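Local atomic coordinates of DUF4785 domain-containing protein (Legionella pneumophila subsp. pneumophila, PDB entry 4KH9), a protein that is of unknown function but binds calcium ions and is built from three domains, the second and third related to the E-set beta-sandwich superfamily. Residues A[10-14]-A[15-19]; A[64-68]-A[69-73]; A[145-148]-A[149-153]; A[245-249]-A[250-254]. All coordinates share one frame; numbering follows the deposited sequence. Where two conformers were deposited one is given.

Contact 1. Residues A[10-14]-A[15-19]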
loop_
_atom_site.group_PDB
_atom_site.type_symbol
_atom_site.label_atom_id
_atom_site.label_comp_id
_atom_site.label_asym_id
_atom_site.label_seq_id
_atom_site.Cartn_x
_atom_site.Cartn_y
_atom_site.Cartn_z
ATOM N N LYS A 10 12.311 14.820 13.529
ATOM C CA LYS A 10 13.157 14.731 12.351
ATOM C C LYS A 10 12.687 15.781 11.336
ATOM O O LYS A 10 11.492 15.895 11.065
ATOM C CB LYS A 10 13.098 13.281 11.785
ATOM C CG LYS A 10 13.798 13.049 10.444
ATOM C CD LYS A 10 15.301 12.974 10.511
ATOM C CE LYS A 10 15.807 12.545 9.163
ATOM N NZ LYS A 10 17.255 12.784 9.011
ATOM N N ALA A 11 13.617 16.578 10.823
ATOM C CA ALA A 11 13.283 17.590 9.819
ATOM C C ALA A 11 13.216 16.956 8.425
ATOM O O ALA A 11 13.825 15.909 8.191
ATOM C CB ALA A 11 14.312 18.719 9.841
ATOM N N TYR A 12 12.451 17.579 7.514
ATOM C CA TYR A 12 12.359 17.156 6.121
ATOM C C TYR A 12 12.299 18.410 5.232
ATOM O O TYR A 12 11.922 19.489 5.694
ATOM C CB TYR A 12 11.178 16.202 5.868
ATOM C CG TYR A 12 9.801 16.822 5.961
ATOM C CD1 TYR A 12 9.185 17.014 7.193
ATOM C CD2 TYR A 12 9.079 17.144 4.811
ATOM C CE1 TYR A 12 7.911 17.572 7.285
ATOM C CE2 TYR A 12 7.785 17.666 4.891
ATOM C CZ TYR A 12 7.205 17.879 6.134
ATOM O OH TYR A 12 5.941 18.415 6.246
ATOM N N GLU A 13 12.748 18.270 3.980
ATOM C CA GLU A 13 12.723 19.335 2.984
ATOM C C GLU A 13 11.363 19.290 2.339
ATOM O O GLU A 13 11.011 18.293 1.716
ATOM C CB GLU A 13 13.875 19.200 1.953
ATOM C CG GLU A 13 15.275 19.328 2.546
ATOM C CD GLU A 13 16.426 19.296 1.554
ATOM O OE1 GLU A 13 16.280 19.853 0.439
ATOM O OE2 GLU A 13 17.499 18.761 1.917
ATOM N N CYS A 14 10.564 20.331 2.569
ATOM C CA CYS A 14 9.198 20.407 2.081
ATOM C C CYS A 14 9.066 21.467 1.017
ATOM O O CYS A 14 9.441 22.618 1.245
ATOM C CB CYS A 14 8.243 20.671 3.233
ATOM S SG CYS A 14 6.513 20.327 2.835
ATOM N N GLU A 15 8.523 21.074 -0.145
ATOM C CA GLU A 15 8.327 21.957 -1.303
ATOM C C GLU A 15 6.964 22.636 -1.273
ATOM O O GLU A 15 6.860 23.788 -1.689
ATOM C CB GLU A 15 8.495 21.185 -2.638
ATOM C CG GLU A 15 7.607 19.956 -2.803
ATOM C CD GLU A 15 7.718 19.188 -4.107
ATOM O OE1 GLU A 15 8.684 19.417 -4.872
ATOM O OE2 GLU A 15 6.852 18.316 -4.341
ATOM N N ASN A 16 5.925 21.936 -0.779
ATOM C CA ASN A 16 4.555 22.443 -0.778
ATOM C C ASN A 16 4.143 23.161 0.522
ATOM O O ASN A 16 3.043 23.722 0.548
ATOM C CB ASN A 16 3.584 21.291 -1.035
ATOM C CG ASN A 16 3.572 20.229 0.035
ATOM O OD1 ASN A 16 4.584 19.575 0.319
ATOM N ND2 ASN A 16 2.407 20.002 0.619
ATOM N N CYS A 17 4.989 23.146 1.581
ATOM C CA CYS A 17 4.650 23.743 2.882
ATOM C C CYS A 17 4.379 25.247 2.773
ATOM O O CYS A 17 3.434 25.703 3.406
ATOM C CB CYS A 17 5.714 23.453 3.936
ATOM S SG CYS A 17 5.515 21.838 4.753
ATOM N N SER A 18 5.150 25.998 1.950
ATOM C CA SER A 18 4.979 27.449 1.722
ATOM C C SER A 18 3.559 27.815 1.234
ATOM O O SER A 18 3.063 28.902 1.523
ATOM C CB SER A 18 5.994 27.936 0.691
ATOM O OG SER A 18 7.305 27.888 1.227
ATOM N N GLN A 19 2.908 26.892 0.516
ATOM C CA GLN A 19 1.561 27.057 -0.020
ATOM C C GLN A 19 0.465 26.808 1.033
ATOM O O GLN A 19 -0.710 27.053 0.750
ATOM C CB GLN A 19 1.348 26.097 -1.206
ATOM C CG GLN A 19 2.237 26.419 -2.416
ATOM C CD GLN A 19 2.043 25.458 -3.566
ATOM O OE1 GLN A 19 3.005 24.865 -4.072
ATOM N NE2 GLN A 19 0.801 25.280 -4.009
#
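Between Cys14 and Cys17 the backbone passes from an extended conformation (Cys14 phi -111°) to helical phi and psi values from Glu15 onward, and a bond from Gln19 N to Asn16 O of 3.2 Å marks a helical turn at 16-19. The change at Glu15 and the torsions of the two cysteines bring the sulfurs together: with its SG anti to the backbone N (chi1 -164°), Cys14 holds the sulfur out toward Cys17, whose CA-CB bond points back at it (chi1 -84°). The gap from Cys14 SG to Cys17 SG is 2.6 Å, well inside van der Waals contact but longer than an intact S-S bond. This is a CXXC pair, known to form a disulfide in this protein; the long separation makes a fully formed bond in this model doubtful. It sits in the loop joining strand 2-3 to strand 25-29, and Cys17 packs on Ser293 of strand 293-302. Asn16 OD1 approaches Cys14 SG to 3.3 Å, while its ND2 makes a weak bond to Gly355 O. Tyr12 OH comes up to the second sulfur, 3.8 Å from Cys17 SG, and hydrogen-bonds to Asp353. Glu15 points outward from the turn into a salt bridge with Arg234.

Contact 2. Residues A[64-68]-A[69-73]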
loop_
_atom_site.group_PDB
_atom_site.type_symbol
_atom_site.label_atom_id
_atom_site.label_comp_id
_atom_site.label_asym_id
_atom_site.label_seq_id
_atom_site.Cartn_x
_atom_site.Cartn_y
_atom_site.Cartn_z
ATOM N N ILE A 64 4.229 -17.973 -19.958
ATOM C CA ILE A 64 3.002 -17.642 -19.251
ATOM C C ILE A 64 2.629 -18.939 -18.532
ATOM O O ILE A 64 2.296 -19.912 -19.207
ATOM C CB ILE A 64 1.885 -17.080 -20.175
ATOM C CG1 ILE A 64 2.324 -15.754 -20.845
ATOM C CG2 ILE A 64 0.559 -16.925 -19.391
ATOM C CD1 ILE A 64 1.336 -15.216 -21.876
ATOM N N SER A 65 2.761 -18.981 -17.192
ATOM C CA SER A 65 2.508 -20.198 -16.425
ATOM C C SER A 65 1.174 -20.109 -15.690
ATOM O O SER A 65 0.892 -19.128 -15.008
ATOM C CB SER A 65 3.651 -20.449 -15.436
ATOM O OG SER A 65 3.758 -19.385 -14.506
ATOM N N THR A 66 0.319 -21.102 -15.916
ATOM C CA THR A 66 -0.986 -21.166 -15.306
ATOM C C THR A 66 -1.125 -22.514 -14.614
ATOM O O THR A 66 -0.514 -23.486 -15.038
ATOM C CB THR A 66 -2.106 -20.897 -16.356
ATOM O OG1 THR A 66 -2.187 -22.000 -17.244
ATOM C CG2 THR A 66 -1.909 -19.575 -17.134
ATOM N N LEU A 67 -1.951 -22.572 -13.570
ATOM C CA LEU A 67 -2.197 -23.782 -12.790
ATOM C C LEU A 67 -3.650 -24.267 -12.934
ATOM O O LEU A 67 -3.989 -25.389 -12.504
ATOM C CB LEU A 67 -1.876 -23.522 -11.305
ATOM C CG LEU A 67 -0.425 -23.109 -11.000
ATOM C CD1 LEU A 67 -0.264 -22.735 -9.535
ATOM C CD2 LEU A 67 0.578 -24.220 -11.439
ATOM N N ALA A 68 -4.506 -23.436 -13.536
ATOM C CA ALA A 68 -5.886 -23.855 -13.773
ATOM C C ALA A 68 -6.363 -23.347 -15.106
ATOM O O ALA A 68 -5.812 -22.370 -15.613
ATOM C CB ALA A 68 -6.787 -23.370 -12.657
ATOM N N PRO A 69 -7.416 -23.944 -15.697
ATOM C CA PRO A 69 -7.902 -23.413 -16.972
ATOM C C PRO A 69 -8.528 -22.022 -16.799
ATOM O O PRO A 69 -8.921 -21.617 -15.684
ATOM C CB PRO A 69 -8.939 -24.450 -17.412
ATOM C CG PRO A 69 -9.410 -25.102 -16.164
ATOM C CD PRO A 69 -8.214 -25.110 -15.250
ATOM N N GLY A 70 -8.614 -21.298 -17.907
ATOM C CA GLY A 70 -9.283 -20.005 -17.923
ATOM C C GLY A 70 -8.579 -18.867 -17.232
ATOM O O GLY A 70 -9.242 -17.951 -16.731
ATOM N N ALA A 71 -7.228 -18.848 -17.274
ATOM C CA ALA A 71 -6.483 -17.737 -16.726
ATOM C C ALA A 71 -6.700 -16.493 -17.576
ATOM O O ALA A 71 -6.966 -16.600 -18.782
ATOM C CB ALA A 71 -4.998 -18.065 -16.640
ATOM N N VAL A 72 -6.604 -15.316 -16.949
ATOM C CA VAL A 72 -6.790 -14.046 -17.660
ATOM C C VAL A 72 -5.409 -13.375 -17.828
ATOM O O VAL A 72 -4.650 -13.288 -16.875
ATOM C CB VAL A 72 -7.806 -13.154 -16.924
ATOM C CG1 VAL A 72 -7.983 -11.820 -17.647
ATOM C CG2 VAL A 72 -9.178 -13.877 -16.787
ATOM N N VAL A 73 -5.072 -12.994 -19.059
ATOM C CA VAL A 73 -3.764 -12.422 -19.413
ATOM C C VAL A 73 -3.942 -11.003 -19.986
ATOM O O VAL A 73 -4.798 -10.778 -20.842
ATOM C CB VAL A 73 -3.002 -13.348 -20.396
ATOM C CG1 VAL A 73 -1.630 -12.774 -20.779
ATOM C CG2 VAL A 73 -2.844 -14.758 -19.805
HETATM O O HOH W 1 -5.098 -21.455 -18.096
#
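At Thr66 a chi1 of 70° sets CG2 anti to the carbonyl carbon and aims it at Ala71, with OG1 lodged between the backbone N and C; at Val73, CG1 stands anti to the backbone N (chi1 -180°) and reaches out to Ile64. Thr66 CG2 meets Ala71 CB at 3.5 Å, a tight fit for two methyl groups. Further along, Ile64 and Val73 approach tip to tip, Ile64 CD1 lying 4.0 Å from Val73 CG1 and Ile64 CG2 4.1 Å from Val73 CG2. No hydrogen bond joins the two segments directly. This is the geometry of a beta arch: strand 62-65 and strand 72-77 belong to different sheets, Ile64 pairing its backbone with Phe136 and Val73 with Leu125, so the connected strands face each other through their side chains. Gly70, with a positive phi of 72°, lies in the arc between them. Inside the bend one water bridges polar groups, bonding Ala68 O at 2.7 Å and Thr66 OG1 at 3.1 Å and accepting a weak bond from Ala71 N at 3.5 Å. Thr66 OG1 also receives the N-H of Gly134. On the arc's first limb the backbone N atoms of Leu67 and Ala68 are held by the two carboxylate oxygens of Asp157.

Contact 3. Residues A[145-148]-A[149-153]; sequences NKYA and DAYMI
Tyr151 folds back over Ala148, three residues earlier in the chain. From CB the ring sets off with CG anti to the carbonyl carbon (chi1 -50°), a choice that turns it back along the chain toward the loop before its own strand. Partway along, CE1 of Tyr151 comes within 3.4 Å of Ala148 O, and across the ring, CE2 of Tyr151 lies 4.0 Å from Ala148 CB. CZ of Tyr151 sits 3.9 Å from the same methyl group, which thus rests against the outer part of the ring. At the tip, Tyr151 OH gives a weak hydrogen bond of 2.8 Å to Ala148 O. Ala148 N is also near Tyr151 OH, at 3.2 Å, but the angle is too poor for a bond. A tyrosine at the start of an antiparallel strand whose hydroxyl returns to the backbone three residues before it fits the definition of a tyrosine corner, a feature of beta-sandwich folds. Here it ties the loop 145-148 to the first residues of strand 150-156, which runs between strands 48-54 and 72-77. Apolar neighbours enclose the ring, among them Pro77, Pro84, Leu55 and Leu58. Tyr147 touches the hydroxyl from beside it, with Tyr147 CB 3.4 Å from Tyr151 OH, while its own ring leads away to a hydrogen bond between Tyr147 OH and Asp142.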
loop_
_atom_site.group_PDB
_atom_site.type_symbol
_atom_site.label_atom_id
_atom_site.label_comp_id
_atom_site.label_asym_id
_atom_site.label_seq_id
_atom_site.Cartn_x
_atom_site.Cartn_y
_atom_site.Cartn_z
ATOM N N ASN A 145 11.007 -1.004 -35.082
ATOM C CA ASN A 145 11.410 0.154 -34.275
ATOM C C ASN A 145 10.171 0.985 -33.865
ATOM O O ASN A 145 10.333 2.064 -33.310
ATOM C CB ASN A 145 12.423 1.018 -35.055
ATOM C CG ASN A 145 11.940 1.486 -36.420
ATOM O OD1 ASN A 145 10.824 1.163 -36.860
ATOM N ND2 ASN A 145 12.761 2.255 -37.124
ATOM N N LYS A 146 8.948 0.485 -34.139
ATOM C CA LYS A 146 7.667 1.146 -33.816
ATOM C C LYS A 146 7.002 0.561 -32.559
ATOM O O LYS A 146 6.086 1.168 -31.991
ATOM C CB LYS A 146 6.691 1.012 -35.009
ATOM C CG LYS A 146 7.012 1.971 -36.171
ATOM C CD LYS A 146 6.124 1.741 -37.421
ATOM C CE LYS A 146 4.643 2.068 -37.287
ATOM N NZ LYS A 146 4.385 3.523 -37.119
ATOM N N TYR A 147 7.446 -0.637 -32.145
ATOM C CA TYR A 147 6.873 -1.287 -30.988
ATOM C C TYR A 147 7.486 -0.721 -29.735
ATOM O O TYR A 147 8.606 -0.185 -29.772
ATOM C CB TYR A 147 7.073 -2.821 -31.056
ATOM C CG TYR A 147 6.534 -3.505 -32.310
ATOM C CD1 TYR A 147 5.365 -3.064 -32.924
ATOM C CD2 TYR A 147 7.138 -4.652 -32.811
ATOM C CE1 TYR A 147 4.857 -3.702 -34.056
ATOM C CE2 TYR A 147 6.616 -5.324 -33.910
ATOM C CZ TYR A 147 5.484 -4.837 -34.541
ATOM O OH TYR A 147 4.976 -5.517 -35.619
ATOM N N ALA A 148 6.763 -0.824 -28.614
ATOM C CA ALA A 148 7.302 -0.388 -27.333
ATOM C C ALA A 148 8.519 -1.239 -26.953
ATOM O O ALA A 148 8.623 -2.398 -27.358
ATOM C CB ALA A 148 6.229 -0.493 -26.247
ATOM N N ASP A 149 9.439 -0.658 -26.197
ATOM C CA ASP A 149 10.631 -1.351 -25.689
ATOM C C ASP A 149 10.285 -2.431 -24.690
ATOM O O ASP A 149 10.957 -3.462 -24.637
ATOM C CB ASP A 149 11.552 -0.354 -24.977
ATOM C CG ASP A 149 12.344 0.591 -25.850
ATOM O OD1 ASP A 149 12.341 0.403 -27.092
ATOM O OD2 ASP A 149 13.024 1.476 -25.289
ATOM N N ALA A 150 9.253 -2.160 -23.863
ATOM C CA ALA A 150 8.878 -3.029 -22.768
ATOM C C ALA A 150 7.364 -3.057 -22.538
ATOM O O ALA A 150 6.607 -2.207 -23.030
ATOM C CB ALA A 150 9.589 -2.599 -21.498
ATOM N N TYR A 151 6.927 -4.121 -21.858
ATOM C CA TYR A 151 5.524 -4.422 -21.590
ATOM C C TYR A 151 5.331 -4.946 -20.213
ATOM O O TYR A 151 6.235 -5.565 -19.672
ATOM C CB TYR A 151 5.013 -5.521 -22.588
ATOM C CG TYR A 151 5.327 -5.195 -24.028
ATOM C CD1 TYR A 151 6.614 -5.379 -24.542
ATOM C CD2 TYR A 151 4.382 -4.574 -24.845
ATOM C CE1 TYR A 151 6.947 -4.970 -25.835
ATOM C CE2 TYR A 151 4.706 -4.163 -26.142
ATOM C CZ TYR A 151 5.992 -4.361 -26.627
ATOM O OH TYR A 151 6.357 -3.926 -27.876
HETATM N N MSE A 152 4.147 -4.714 -19.667
HETATM C CA MSE A 152 3.712 -5.277 -18.401
HETATM C C MSE A 152 2.822 -6.452 -18.720
HETATM O O MSE A 152 1.839 -6.294 -19.449
HETATM C CB MSE A 152 2.983 -4.245 -17.517
HETATM C CG MSE A 152 2.542 -4.818 -16.154
HETATM SE SE MSE A 152 4.016 -5.266 -14.968
HETATM C CE MSE A 152 4.471 -3.455 -14.392
ATOM N N ILE A 153 3.196 -7.632 -18.247
ATOM C CA ILE A 153 2.402 -8.841 -18.412
ATOM C C ILE A 153 1.742 -9.096 -17.086
ATOM O O ILE A 153 2.432 -9.186 -16.073
ATOM C CB ILE A 153 3.203 -10.084 -18.891
ATOM C CG1 ILE A 153 4.101 -9.792 -20.107
ATOM C CG2 ILE A 153 2.254 -11.301 -19.139
ATOM C CD1 ILE A 153 3.455 -9.353 -21.354
#

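Contact 4. Residues A[245-249]-A[250-254]; sequences QTEYG and QEIIR
Thr246 and Ile253 exchange a reciprocal pair of backbone bonds, Thr246 N to Ile253 O and Ile253 N to Thr246 O, each 2.9 Å long. The next hydrogen-bonded pair is Tyr248 with Glu251: Tyr248 N reaches Glu251 O at 2.9 Å with an N-H...O angle of 164°, whereas Glu251 N reaches Tyr248 O at 3.2 Å from 57° above the carbonyl plane. That longer, tilted bond closes a type II' turn with Gly249 at its first corner, where phi is positive, so strands 238-248 and 251-264 form a two-residue beta hairpin in the central domain. Tyr248 O has a second donor, water 2 at 3.2 Å, and the same water accepts the N-H of Gln250, which meets Tyr248 O at too poor an angle to bond it. At the non-hydrogen-bonded positions, the CA-H of Gln245 contacts Ile253 O and that of Glu247 contacts Glu251 O.

On one face, Gln245 slants across Ile252, Gln245 CD lying 3.8 Å from Ile252 CG2, and its OE1 rests against the aliphatic CD of Arg254. Arg254 has its charge met elsewhere, by salt bridges to Asp243 and Glu51. On the other face Thr246 lies alongside Ile253, CG2 of Thr246 3.8 Å from CB of Ile253, while Thr246 OG1 bonds Asp193 O. Gln245 also pairs its backbone with Asp196, a residue of a calcium site, and a calcium ion lies about 6 Å from its side chain. The pairing of the two strands thus rests on main-chain bonds, while Thr246, through Asp193, and Arg254, through Glu51, link the hairpin to its surroundings.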
loop_
_atom_site.group_PDB
_atom_site.type_symbol
_atom_site.label_atom_id
_atom_site.label_comp_id
_atom_site.label_asym_id
_atom_site.label_seq_id
_atom_site.Cartn_x
_atom_site.Cartn_y
_atom_site.Cartn_z
ATOM N N GLN A 245 8.749 -17.741 -7.042
ATOM C CA GLN A 245 8.675 -18.808 -8.028
ATOM C C GLN A 245 9.159 -20.135 -7.424
ATOM O O GLN A 245 10.160 -20.160 -6.730
ATOM C CB GLN A 245 9.445 -18.503 -9.316
ATOM C CG GLN A 245 9.130 -19.553 -10.385
ATOM C CD GLN A 245 9.593 -19.227 -11.758
ATOM O OE1 GLN A 245 9.181 -18.246 -12.363
ATOM N NE2 GLN A 245 10.344 -20.130 -12.338
ATOM N N THR A 246 8.414 -21.218 -7.659
ATOM C CA THR A 246 8.831 -22.562 -7.267
ATOM C C THR A 246 8.306 -23.526 -8.344
ATOM O O THR A 246 7.733 -23.083 -9.342
ATOM C CB THR A 246 8.438 -22.944 -5.829
ATOM O OG1 THR A 246 9.114 -24.160 -5.504
ATOM C CG2 THR A 246 6.944 -23.107 -5.625
ATOM N N GLU A 247 8.588 -24.820 -8.177
ATOM C CA GLU A 247 8.163 -25.867 -9.099
ATOM C C GLU A 247 7.591 -27.011 -8.314
ATOM O O GLU A 247 8.137 -27.384 -7.277
ATOM C CB GLU A 247 9.304 -26.366 -10.020
ATOM C CG GLU A 247 10.018 -25.302 -10.852
ATOM C CD GLU A 247 11.114 -24.535 -10.126
ATOM O OE1 GLU A 247 12.105 -25.172 -9.699
ATOM O OE2 GLU A 247 10.993 -23.294 -9.999
ATOM N N TYR A 248 6.474 -27.548 -8.784
ATOM C CA TYR A 248 5.858 -28.709 -8.168
ATOM C C TYR A 248 5.559 -29.680 -9.293
ATOM O O TYR A 248 4.607 -29.492 -10.060
ATOM C CB TYR A 248 4.637 -28.357 -7.312
ATOM C CG TYR A 248 4.135 -29.553 -6.541
ATOM C CD1 TYR A 248 4.772 -29.975 -5.374
ATOM C CD2 TYR A 248 3.039 -30.287 -6.990
ATOM C CE1 TYR A 248 4.336 -31.104 -4.681
ATOM C CE2 TYR A 248 2.587 -31.409 -6.298
ATOM C CZ TYR A 248 3.236 -31.812 -5.143
ATOM O OH TYR A 248 2.777 -32.907 -4.460
ATOM N N GLY A 249 6.454 -30.659 -9.414
ATOM C CA GLY A 249 6.446 -31.654 -10.471
ATOM C C GLY A 249 6.952 -30.995 -11.733
ATOM O O GLY A 249 8.060 -30.451 -11.749
ATOM N N GLN A 250 6.113 -30.985 -12.766
ATOM C CA GLN A 250 6.405 -30.362 -14.060
ATOM C C GLN A 250 5.709 -28.977 -14.171
ATOM O O GLN A 250 5.701 -28.377 -15.245
ATOM C CB GLN A 250 5.966 -31.294 -15.210
ATOM C CG GLN A 250 4.486 -31.695 -15.180
ATOM C CD GLN A 250 4.112 -32.511 -16.389
ATOM O OE1 GLN A 250 3.739 -31.973 -17.440
ATOM N NE2 GLN A 250 4.214 -33.827 -16.269
ATOM N N GLU A 251 5.155 -28.477 -13.056
ATOM C CA GLU A 251 4.426 -27.211 -13.032
ATOM C C GLU A 251 5.201 -26.081 -12.371
ATOM O O GLU A 251 5.725 -26.235 -11.273
ATOM C CB GLU A 251 3.097 -27.376 -12.288
ATOM C CG GLU A 251 2.131 -28.351 -12.915
ATOM C CD GLU A 251 0.881 -28.477 -12.074
ATOM O OE1 GLU A 251 -0.045 -27.658 -12.275
ATOM O OE2 GLU A 251 0.840 -29.361 -11.188
ATOM N N ILE A 252 5.224 -24.929 -13.039
ATOM C CA ILE A 252 5.796 -23.679 -12.550
ATOM C C ILE A 252 4.720 -22.997 -11.694
ATOM O O ILE A 252 3.577 -22.810 -12.147
ATOM C CB ILE A 252 6.302 -22.767 -13.719
ATOM C CG1 ILE A 252 7.356 -23.463 -14.629
ATOM C CG2 ILE A 252 6.775 -21.387 -13.232
ATOM C CD1 ILE A 252 8.754 -23.691 -14.067
ATOM N N ILE A 253 5.085 -22.676 -10.449
ATOM C CA ILE A 253 4.248 -21.954 -9.507
ATOM C C ILE A 253 4.836 -20.557 -9.403
ATOM O O ILE A 253 5.929 -20.368 -8.839
ATOM C CB ILE A 253 4.107 -22.648 -8.114
ATOM C CG1 ILE A 253 4.083 -24.218 -8.161
ATOM C CG2 ILE A 253 2.991 -22.024 -7.267
ATOM C CD1 ILE A 253 2.908 -24.899 -8.747
ATOM N N ARG A 254 4.146 -19.588 -9.980
ATOM C CA ARG A 254 4.613 -18.202 -9.972
ATOM C C ARG A 254 3.540 -17.294 -9.426
ATOM O O ARG A 254 2.410 -17.307 -9.919
ATOM C CB ARG A 254 5.012 -17.766 -11.396
ATOM C CG ARG A 254 5.368 -16.307 -11.499
ATOM C CD ARG A 254 6.835 -16.030 -11.523
ATOM N NE ARG A 254 7.112 -14.599 -11.681
ATOM C CZ ARG A 254 7.433 -14.005 -12.832
ATOM N NH1 ARG A 254 7.505 -14.709 -13.958
ATOM N NH2 ARG A 254 7.687 -12.706 -12.864
HETATM O O HOH W 2 3.324 -31.843 -11.739
#

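Contact 2 is the buried one, contacts 1 and 3 are partly buried, and contact 4 lies at the surface. Contacts 2 and 3 belong to the same N-terminal sandwich, since strands 72-77 and 150-156 are neighbours in one sheet, yet one is an arch of methyl contacts around a water and the other a tyrosine returning to main chain. Contact 4, in the central domain, relies on regular backbone pairing instead. It touches contact 2 across the domain boundary, where Leu67 packs on Ile253 and Ser65 on Arg254. Contact 1, with its sulfur pair, stands apart, its nearest atoms about 24 Å from contact 3, the closest of the others, against the C-terminal domain.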